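Local structure of ABC-type amino acid transport system, permease component (Caldanaerobacter subterraneus subsp. tengcongensis MB4, 4YMU) at residues L25-V30 / N151-M156; I32-G37 / A101-I106. The protein probably moves amino acids across the cell membrane as the membrane-spanning permease of an ABC importer, and holds arginine in a pocket within its transmembrane part. One frame throughout, in Å; residues are numbered along the deposited sequence.

Contact 1: residues L25-V30 / N151-M156; sequences LTFLAV and NEFIVM. With ARG (arginine), chain I.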
ATOM      1  N   LEU C  25     -16.562  -5.047  31.050  1.00 99.39           N
ATOM      2  CA  LEU C  25     -15.804  -6.225  30.646  1.00 99.42           C
ATOM      3  C   LEU C  25     -14.744  -5.901  29.578  1.00 92.98           C
ATOM      4  O   LEU C  25     -13.555  -6.186  29.759  1.00 91.55           O
ATOM      5  CB  LEU C  25     -16.767  -7.285  30.106  1.00 96.51           C
ATOM      6  CG  LEU C  25     -16.465  -8.777  30.291  1.00104.50           C
ATOM      7  CD1 LEU C  25     -16.748  -9.516  28.995  1.00103.16           C
ATOM      8  CD2 LEU C  25     -15.051  -9.062  30.784  1.00107.63           C
ATOM      9  N   THR C  26     -15.191  -5.306  28.475  1.00 79.70           N
ATOM     10  CA  THR C  26     -14.350  -5.093  27.301  1.00 96.20           C
ATOM     11  C   THR C  26     -13.226  -4.097  27.567  1.00 97.33           C
ATOM     12  O   THR C  26     -12.078  -4.339  27.208  1.00 96.19           O
ATOM     13  CB  THR C  26     -15.184  -4.607  26.100  1.00108.12           C
ATOM     14  OG1 THR C  26     -16.387  -5.378  26.005  1.00113.98           O
ATOM     15  CG2 THR C  26     -14.402  -4.753  24.803  1.00109.79           C
ATOM     16  N   PHE C  27     -13.574  -2.981  28.197  1.00 95.84           N
ATOM     17  CA  PHE C  27     -12.603  -1.993  28.632  1.00100.70           C
ATOM     18  C   PHE C  27     -11.467  -2.610  29.434  1.00103.24           C
ATOM     19  O   PHE C  27     -10.298  -2.474  29.084  1.00117.53           O
ATOM     20  CB  PHE C  27     -13.294  -0.968  29.517  1.00112.54           C
ATOM     21  CG  PHE C  27     -13.085   0.442  29.082  1.00129.05           C
ATOM     22  CD1 PHE C  27     -11.976   1.156  29.514  1.00132.56           C
ATOM     23  CD2 PHE C  27     -14.000   1.061  28.238  1.00135.18           C
ATOM     24  CE1 PHE C  27     -11.782   2.468  29.113  1.00133.29           C
ATOM     25  CE2 PHE C  27     -13.817   2.371  27.829  1.00133.22           C
ATOM     26  CZ  PHE C  27     -12.706   3.078  28.269  1.00134.81           C
ATOM     27  N   LEU C  28     -11.812  -3.278  30.523  1.00106.20           N
ATOM     28  CA  LEU C  28     -10.812  -3.864  31.411  1.00104.22           C
ATOM     29  C   LEU C  28      -9.937  -4.897  30.695  1.00100.34           C
ATOM     30  O   LEU C  28      -8.725  -4.944  30.908  1.00100.65           O
ATOM     31  CB  LEU C  28     -11.491  -4.484  32.639  1.00 94.17           C
ATOM     32  CG  LEU C  28     -10.593  -5.143  33.689  1.00 98.11           C
ATOM     33  CD1 LEU C  28      -9.540  -4.166  34.208  1.00 94.82           C
ATOM     34  CD2 LEU C  28     -11.437  -5.688  34.847  1.00 93.04           C
ATOM     35  N   ALA C  29     -10.552  -5.713  29.844  1.00 94.14           N
ATOM     36  CA  ALA C  29      -9.818  -6.765  29.153  1.00 96.49           C
ATOM     37  C   ALA C  29      -8.841  -6.143  28.170  1.00109.76           C
ATOM     38  O   ALA C  29      -7.628  -6.395  28.227  1.00114.32           O
ATOM     39  CB  ALA C  29     -10.773  -7.697  28.432  1.00 86.52           C
ATOM     40  N   VAL C  30      -9.381  -5.297  27.298  1.00106.61           N
ATOM     41  CA  VAL C  30      -8.586  -4.613  26.293  1.00109.15           C
ATOM     42  C   VAL C  30      -7.457  -3.814  26.943  1.00108.40           C
ATOM     43  O   VAL C  30      -6.320  -3.868  26.473  1.00109.10           O
ATOM     44  CB  VAL C  30      -9.455  -3.720  25.398  1.00106.57           C
ATOM     45  CG1 VAL C  30      -8.578  -2.845  24.524  1.00109.35           C
ATOM     46  CG2 VAL C  30     -10.371  -4.585  24.533  1.00100.97           C
ATOM     47  N   ASN C 151      -9.494   0.138  17.013  1.00 91.29           N
ATOM     48  CA  ASN C 151     -10.237  -0.840  16.246  1.00 86.74           C
ATOM     49  C   ASN C 151     -10.319  -2.183  16.960  1.00 95.41           C
ATOM     50  O   ASN C 151     -11.283  -2.928  16.791  1.00 94.39           O
ATOM     51  CB  ASN C 151      -9.576  -1.013  14.892  1.00 87.98           C
ATOM     52  CG  ASN C 151     -10.128  -2.178  14.118  1.00 89.07           C
ATOM     53  OD1 ASN C 151      -9.523  -3.247  14.083  1.00 92.17           O
ATOM     54  ND2 ASN C 151     -11.272  -1.978  13.476  1.00 90.04           N
ATOM     55  N   GLU C 152      -9.294  -2.502  17.742  1.00 99.87           N
ATOM     56  CA  GLU C 152      -9.277  -3.744  18.490  1.00 95.66           C
ATOM     57  C   GLU C 152     -10.414  -3.738  19.500  1.00 97.96           C
ATOM     58  O   GLU C 152     -11.181  -4.693  19.584  1.00 86.52           O
ATOM     59  CB  GLU C 152      -7.916  -3.946  19.160  1.00 95.61           C
ATOM     60  CG  GLU C 152      -7.890  -4.962  20.304  1.00101.73           C
ATOM     61  CD  GLU C 152      -7.952  -6.422  19.852  1.00106.09           C
ATOM     62  OE1 GLU C 152      -8.261  -6.703  18.670  1.00 97.98           O
ATOM     63  OE2 GLU C 152      -7.668  -7.298  20.701  1.00111.08           O
ATOM     64  N   PHE C 153     -10.530  -2.630  20.226  1.00101.89           N
ATOM     65  CA  PHE C 153     -11.593  -2.416  21.192  1.00 99.31           C
ATOM     66  C   PHE C 153     -12.962  -2.645  20.569  1.00 98.83           C
ATOM     67  O   PHE C 153     -13.790  -3.350  21.131  1.00101.58           O
ATOM     68  CB  PHE C 153     -11.510  -0.988  21.729  1.00 99.71           C
ATOM     69  CG  PHE C 153     -12.638  -0.612  22.652  1.00103.28           C
ATOM     70  CD1 PHE C 153     -13.804  -0.043  22.154  1.00102.33           C
ATOM     71  CD2 PHE C 153     -12.535  -0.834  24.019  1.00102.28           C
ATOM     72  CE1 PHE C 153     -14.843   0.305  23.002  1.00103.45           C
ATOM     73  CE2 PHE C 153     -13.565  -0.485  24.873  1.00100.12           C
ATOM     74  CZ  PHE C 153     -14.724   0.086  24.363  1.00102.28           C
ATOM     75  N   ILE C 154     -13.205  -2.046  19.409  1.00 96.85           N
ATOM     76  CA  ILE C 154     -14.508  -2.181  18.765  1.00 94.06           C
ATOM     77  C   ILE C 154     -14.812  -3.650  18.485  1.00 92.91           C
ATOM     78  O   ILE C 154     -15.924  -4.117  18.726  1.00 97.29           O
ATOM     79  CB  ILE C 154     -14.591  -1.364  17.453  1.00 88.75           C
ATOM     80  CG1 ILE C 154     -14.496   0.139  17.749  1.00 91.75           C
ATOM     81  CG2 ILE C 154     -15.869  -1.683  16.685  1.00 70.60           C
ATOM     82  CD1 ILE C 154     -14.569   1.008  16.516  1.00 86.49           C
ATOM     83  N   VAL C 155     -13.806  -4.378  18.013  1.00 83.18           N
ATOM     84  CA  VAL C 155     -13.959  -5.793  17.703  1.00 87.57           C
ATOM     85  C   VAL C 155     -14.237  -6.597  18.982  1.00 99.46           C
ATOM     86  O   VAL C 155     -15.067  -7.520  18.992  1.00100.20           O
ATOM     87  CB  VAL C 155     -12.696  -6.341  17.026  1.00 75.75           C
ATOM     88  CG1 VAL C 155     -12.759  -7.852  16.908  1.00 80.82           C
ATOM     89  CG2 VAL C 155     -12.538  -5.724  15.657  1.00 82.55           C
ATOM     90  N   MET C 156     -13.549  -6.229  20.059  1.00 88.05           N
ATOM     91  CA  MET C 156     -13.667  -6.927  21.319  1.00 88.29           C
ATOM     92  C   MET C 156     -15.034  -6.759  21.977  1.00 90.54           C
ATOM     93  O   MET C 156     -15.421  -7.595  22.776  1.00 77.63           O
ATOM     94  CB  MET C 156     -12.559  -6.481  22.269  1.00 87.82           C
ATOM     95  CG  MET C 156     -11.209  -7.073  21.935  1.00 85.65           C
ATOM     96  SD  MET C 156     -11.172  -8.867  22.162  1.00124.80           S
ATOM     97  CE  MET C 156     -10.776  -8.918  23.905  1.00 75.97           C
TER
HETATM   98  N   ARG I 301     -13.710 -14.836  17.187  1.00 88.03           N
HETATM   99  CA  ARG I 301     -12.404 -15.139  16.599  1.00 95.72           C
HETATM  100  C   ARG I 301     -11.637 -16.170  17.410  1.00102.06           C
HETATM  101  O   ARG I 301     -10.588 -16.657  16.969  1.00106.72           O
HETATM  102  CB  ARG I 301     -11.546 -13.883  16.487  1.00 81.86           C
HETATM  103  CG  ARG I 301     -11.051 -13.333  17.799  1.00 79.94           C
HETATM  104  CD  ARG I 301     -10.407 -11.975  17.570  1.00 85.36           C
HETATM  105  NE  ARG I 301      -9.718 -11.477  18.753  1.00 93.17           N
HETATM  106  CZ  ARG I 301      -9.255 -10.240  18.880  1.00 99.30           C
HETATM  107  NH1 ARG I 301      -8.638  -9.875  19.996  1.00 96.24           N
HETATM  108  NH2 ARG I 301      -9.418  -9.366  17.892  1.00104.76           N
HETATM  109  OXT ARG I 301     -12.039 -16.508  18.523  1.00 91.11           O
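With chi1 at -44°, Thr26 turns CG2 anti to its backbone N and out to Met156, while chi1 of Met156, -76°, sets CG beside its own backbone N and next to Val30. Thr26 CG2 lies 3.6 Å from Met156 CB, and Val30 CG2 is 3.7 Å from the same CB. Beyond them, Phe153 directs its edge at the face of Phe27 in an offset T-shaped pair, centroids 5.6 Å apart and planes at 80°. Between segments 25-30 and 151-156, whose axes approach to 9.8 Å, the side chains meet through apolar groups. The polar work is done toward bound arginine: NH2 of the ligand donates to Glu152 OE1 (3.0 Å) and NH1 to Glu152 OE2 (2.8 Å), so the carboxylate grips the guanidinium with both oxygens, and bends at chi2 and chi3 bring Met156 SD to 3.5 Å from NH1. A leucine in place of Glu152 would probably leave the guanidinium without this paired acceptor and its positive charge less well balanced. Ser99 on helix 87-112 bonds to Glu152 OE2 and touches Met156. Thr26 OG1 bonds back to Thr22 O within helix 12-44, and on helix 186-214 Phe203 meets Phe153 edge to face.

Contact 2: residues I32-G37 / A101-I106; sequences IGVLMG and AYVAEI. With ARG (arginine), chain I.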
ATOM      1  N   ILE C  32      -5.977  -4.383  29.797  1.00100.26           N
ATOM      2  CA  ILE C  32      -5.004  -5.351  30.277  1.00 90.47           C
ATOM      3  C   ILE C  32      -4.322  -6.027  29.097  1.00 90.63           C
ATOM      4  O   ILE C  32      -3.117  -6.266  29.122  1.00 89.81           O
ATOM      5  CB  ILE C  32      -5.677  -6.409  31.201  1.00 84.00           C
ATOM      6  CG1 ILE C  32      -5.994  -5.794  32.573  1.00 82.08           C
ATOM      7  CG2 ILE C  32      -4.780  -7.613  31.391  1.00 76.36           C
ATOM      8  CD1 ILE C  32      -6.861  -6.660  33.446  1.00 75.69           C
ATOM      9  N   GLY C  33      -5.101  -6.308  28.055  1.00 96.16           N
ATOM     10  CA  GLY C  33      -4.587  -6.946  26.850  1.00106.26           C
ATOM     11  C   GLY C  33      -3.541  -6.112  26.121  1.00101.76           C
ATOM     12  O   GLY C  33      -2.697  -6.646  25.397  1.00 89.89           O
ATOM     13  N   VAL C  34      -3.604  -4.799  26.316  1.00105.24           N
ATOM     14  CA  VAL C  34      -2.646  -3.882  25.720  1.00106.21           C
ATOM     15  C   VAL C  34      -1.327  -3.935  26.483  1.00113.86           C
ATOM     16  O   VAL C  34      -0.267  -4.132  25.884  1.00114.54           O
ATOM     17  CB  VAL C  34      -3.180  -2.437  25.716  1.00 98.66           C
ATOM     18  CG1 VAL C  34      -2.044  -1.440  25.555  1.00 98.86           C
ATOM     19  CG2 VAL C  34      -4.213  -2.263  24.613  1.00 89.64           C
ATOM     20  N   LEU C  35      -1.398  -3.768  27.802  1.00115.67           N
ATOM     21  CA  LEU C  35      -0.207  -3.808  28.649  1.00107.30           C
ATOM     22  C   LEU C  35       0.490  -5.144  28.497  1.00101.21           C
ATOM     23  O   LEU C  35       1.708  -5.215  28.349  1.00106.82           O
ATOM     24  CB  LEU C  35      -0.566  -3.595  30.116  1.00103.87           C
ATOM     25  CG  LEU C  35      -0.495  -2.167  30.651  1.00103.00           C
ATOM     26  CD1 LEU C  35      -1.422  -1.253  29.862  1.00106.35           C
ATOM     27  CD2 LEU C  35      -0.826  -2.138  32.126  1.00105.39           C
ATOM     28  N   MET C  36      -0.293  -6.208  28.519  1.00 92.25           N
ATOM     29  CA  MET C  36       0.261  -7.522  28.288  1.00 97.92           C
ATOM     30  C   MET C  36       0.839  -7.575  26.880  1.00 92.94           C
ATOM     31  O   MET C  36       1.965  -8.028  26.687  1.00 91.71           O
ATOM     32  CB  MET C  36      -0.829  -8.580  28.436  1.00103.81           C
ATOM     33  CG  MET C  36      -1.381  -8.710  29.841  1.00108.72           C
ATOM     34  SD  MET C  36      -2.593 -10.040  29.913  1.00110.40           S
ATOM     35  CE  MET C  36      -1.472 -11.438  29.972  1.00 85.64           C
ATOM     36  N   GLY C  37       0.071  -7.080  25.912  1.00 93.22           N
ATOM     37  CA  GLY C  37       0.458  -7.130  24.507  1.00100.69           C
ATOM     38  C   GLY C  37       1.781  -6.439  24.225  1.00 97.62           C
ATOM     39  O   GLY C  37       2.627  -6.985  23.510  1.00 92.48           O
ATOM     40  N   ALA C 101      -2.458 -11.188  22.519  1.00 92.38           N
ATOM     41  CA  ALA C 101      -1.818 -11.693  21.312  1.00 88.41           C
ATOM     42  C   ALA C 101      -2.060 -10.752  20.115  1.00105.85           C
ATOM     43  O   ALA C 101      -1.102 -10.312  19.411  1.00116.09           O
ATOM     44  CB  ALA C 101      -2.295 -13.089  21.000  1.00 71.44           C
ATOM     45  N   TYR C 102      -3.332 -10.434  19.877  1.00104.13           N
ATOM     46  CA  TYR C 102      -3.636  -9.591  18.715  1.00 90.97           C
ATOM     47  C   TYR C 102      -2.954  -8.214  18.798  1.00 90.82           C
ATOM     48  O   TYR C 102      -2.479  -7.683  17.791  1.00 94.91           O
ATOM     49  CB  TYR C 102      -5.145  -9.478  18.492  1.00 77.86           C
ATOM     50  CG  TYR C 102      -5.758 -10.773  17.998  1.00 80.55           C
ATOM     51  CD1 TYR C 102      -5.853 -11.047  16.638  1.00 69.28           C
ATOM     52  CD2 TYR C 102      -6.228 -11.735  18.897  1.00 74.11           C
ATOM     53  CE1 TYR C 102      -6.411 -12.236  16.182  1.00 81.63           C
ATOM     54  CE2 TYR C 102      -6.788 -12.926  18.454  1.00 72.48           C
ATOM     55  CZ  TYR C 102      -6.881 -13.177  17.099  1.00 86.61           C
ATOM     56  OH  TYR C 102      -7.435 -14.364  16.650  1.00 82.11           O
ATOM     57  N   VAL C 103      -2.883  -7.663  20.007  1.00 85.15           N
ATOM     58  CA  VAL C 103      -2.237  -6.379  20.253  1.00 93.44           C
ATOM     59  C   VAL C 103      -0.725  -6.428  20.019  1.00 99.64           C
ATOM     60  O   VAL C 103      -0.142  -5.497  19.441  1.00100.38           O
ATOM     61  CB  VAL C 103      -2.570  -5.839  21.650  1.00 90.74           C
ATOM     62  CG1 VAL C 103      -1.562  -4.776  22.094  1.00 91.50           C
ATOM     63  CG2 VAL C 103      -3.988  -5.288  21.658  1.00 89.85           C
ATOM     64  N   ALA C 104      -0.097  -7.515  20.455  1.00 96.52           N
ATOM     65  CA  ALA C 104       1.315  -7.731  20.170  1.00 95.07           C
ATOM     66  C   ALA C 104       1.574  -7.644  18.655  1.00100.29           C
ATOM     67  O   ALA C 104       2.512  -6.944  18.193  1.00101.14           O
ATOM     68  CB  ALA C 104       1.759  -9.083  20.713  1.00 82.71           C
ATOM     69  N   GLU C 105       0.733  -8.334  17.879  1.00 96.63           N
ATOM     70  CA  GLU C 105       0.887  -8.243  16.425  1.00100.17           C
ATOM     71  C   GLU C 105       0.688  -6.829  15.906  1.00 97.82           C
ATOM     72  O   GLU C 105       1.445  -6.358  15.046  1.00104.38           O
ATOM     73  CB  GLU C 105      -0.056  -9.183  15.686  1.00105.86           C
ATOM     74  CG  GLU C 105       0.671 -10.340  15.078  1.00114.40           C
ATOM     75  CD  GLU C 105       1.955  -9.901  14.413  1.00117.69           C
ATOM     76  OE1 GLU C 105       1.892  -9.316  13.295  1.00115.11           O
ATOM     77  OE2 GLU C 105       3.025 -10.123  15.037  1.00115.59           O
ATOM     78  N   ILE C 106      -0.318  -6.150  16.445  1.00 87.00           N
ATOM     79  CA  ILE C 106      -0.595  -4.785  16.041  1.00 82.94           C
ATOM     80  C   ILE C 106       0.637  -3.892  16.231  1.00 89.34           C
ATOM     81  O   ILE C 106       0.990  -3.101  15.347  1.00 86.14           O
ATOM     82  CB  ILE C 106      -1.803  -4.212  16.795  1.00 76.61           C
ATOM     83  CG1 ILE C 106      -3.088  -4.530  16.040  1.00 67.96           C
ATOM     84  CG2 ILE C 106      -1.689  -2.706  16.963  1.00 78.51           C
ATOM     85  CD1 ILE C 106      -4.328  -4.353  16.895  1.00 79.88           C
TER
HETATM   86  N   ARG I 301     -13.710 -14.836  17.187  1.00 88.03           N
HETATM   87  CA  ARG I 301     -12.404 -15.139  16.599  1.00 95.72           C
HETATM   88  C   ARG I 301     -11.637 -16.170  17.410  1.00102.06           C
HETATM   89  O   ARG I 301     -10.588 -16.657  16.969  1.00106.72           O
HETATM   90  CB  ARG I 301     -11.546 -13.883  16.487  1.00 81.86           C
HETATM   91  CG  ARG I 301     -11.051 -13.333  17.799  1.00 79.94           C
HETATM   92  CD  ARG I 301     -10.407 -11.975  17.570  1.00 85.36           C
HETATM   93  NE  ARG I 301      -9.718 -11.477  18.753  1.00 93.17           N
HETATM   94  CZ  ARG I 301      -9.255 -10.240  18.880  1.00 99.30           C
HETATM   95  NH1 ARG I 301      -8.638  -9.875  19.996  1.00 96.24           N
HETATM   96  NH2 ARG I 301      -9.418  -9.366  17.892  1.00104.76           N
HETATM   97  OXT ARG I 301     -12.039 -16.508  18.523  1.00 91.11           O
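Val103 brings both of its methyl groups to bear on helix segment 32-37, and the contacts here are almost all van der Waals. CG1, anti to the backbone N at chi1 161°, reaches the backbone of the facing helix, 3.9 Å from Val34 CA and about as near to Gly37 CA. The other branch meets a side chain: Val103 CG2 and Val34 CG2 are 4.2 Å apart, although the CB of Val34 points away from segment 101-106.

Backbone oxygens receive the remaining contacts, as packing against carbon. Gly33 O is 3.8 Å from Val103 CB, and Gly37 O is 3.6 Å from Ala104 CB. The absence of a side chain at Gly37 matters for the spacing: a CB placed there would point at segment 101-106 and collide with Val103 CG1. The CA atoms of Gly37 and Ala104 consequently come within 4.5 Å, and the segment axes approach to 7.8 Å, crossing at -55°.

The third kind of interaction involves the ligand and lies on another side of helix 87-112. The ring of Tyr102 presents one face to bound arginine, whose NE sits 3.3 Å above the ring plane, displaced toward the rim; Tyr102 CD2 is 3.2 Å from NH1. The aromatic face thus lines the guanidinium end of the ligand, and Tyr102 also touches Glu152 on helix 129-160.

Gly33 and Gly37 stand one helical turn apart, and the crossing resembles the GxxxG kind familiar from membrane proteins: Gly37 gives the close approach to Val103 and Ala104, while Gly33 joins mainly through its carbonyl oxygen. It lies within the transmembrane core of a binding-protein-dependent permease, directly behind the wall of its arginine pocket.

Overall arrangement
From the N terminus, helix 12-44 supplies the first segment of both contacts, 25-30 and then, further along, 32-37. After helices 49-63 and 67-75 the chain reaches helix 87-112, where contact 2 closes its loop at 101-106, and later helix 129-160, where contact 1 closes a longer one at 151-156. Contact 2 is therefore nested inside the loop of contact 1. Their centres are 11 Å apart, and the second segments touch: Glu152 CG lies 4.1 Å from Val103 CG2. Helices 12-44, 87-112 and 129-160 are thus tied into one bundle, and the latter two present residues of both contacts to the same bound arginine.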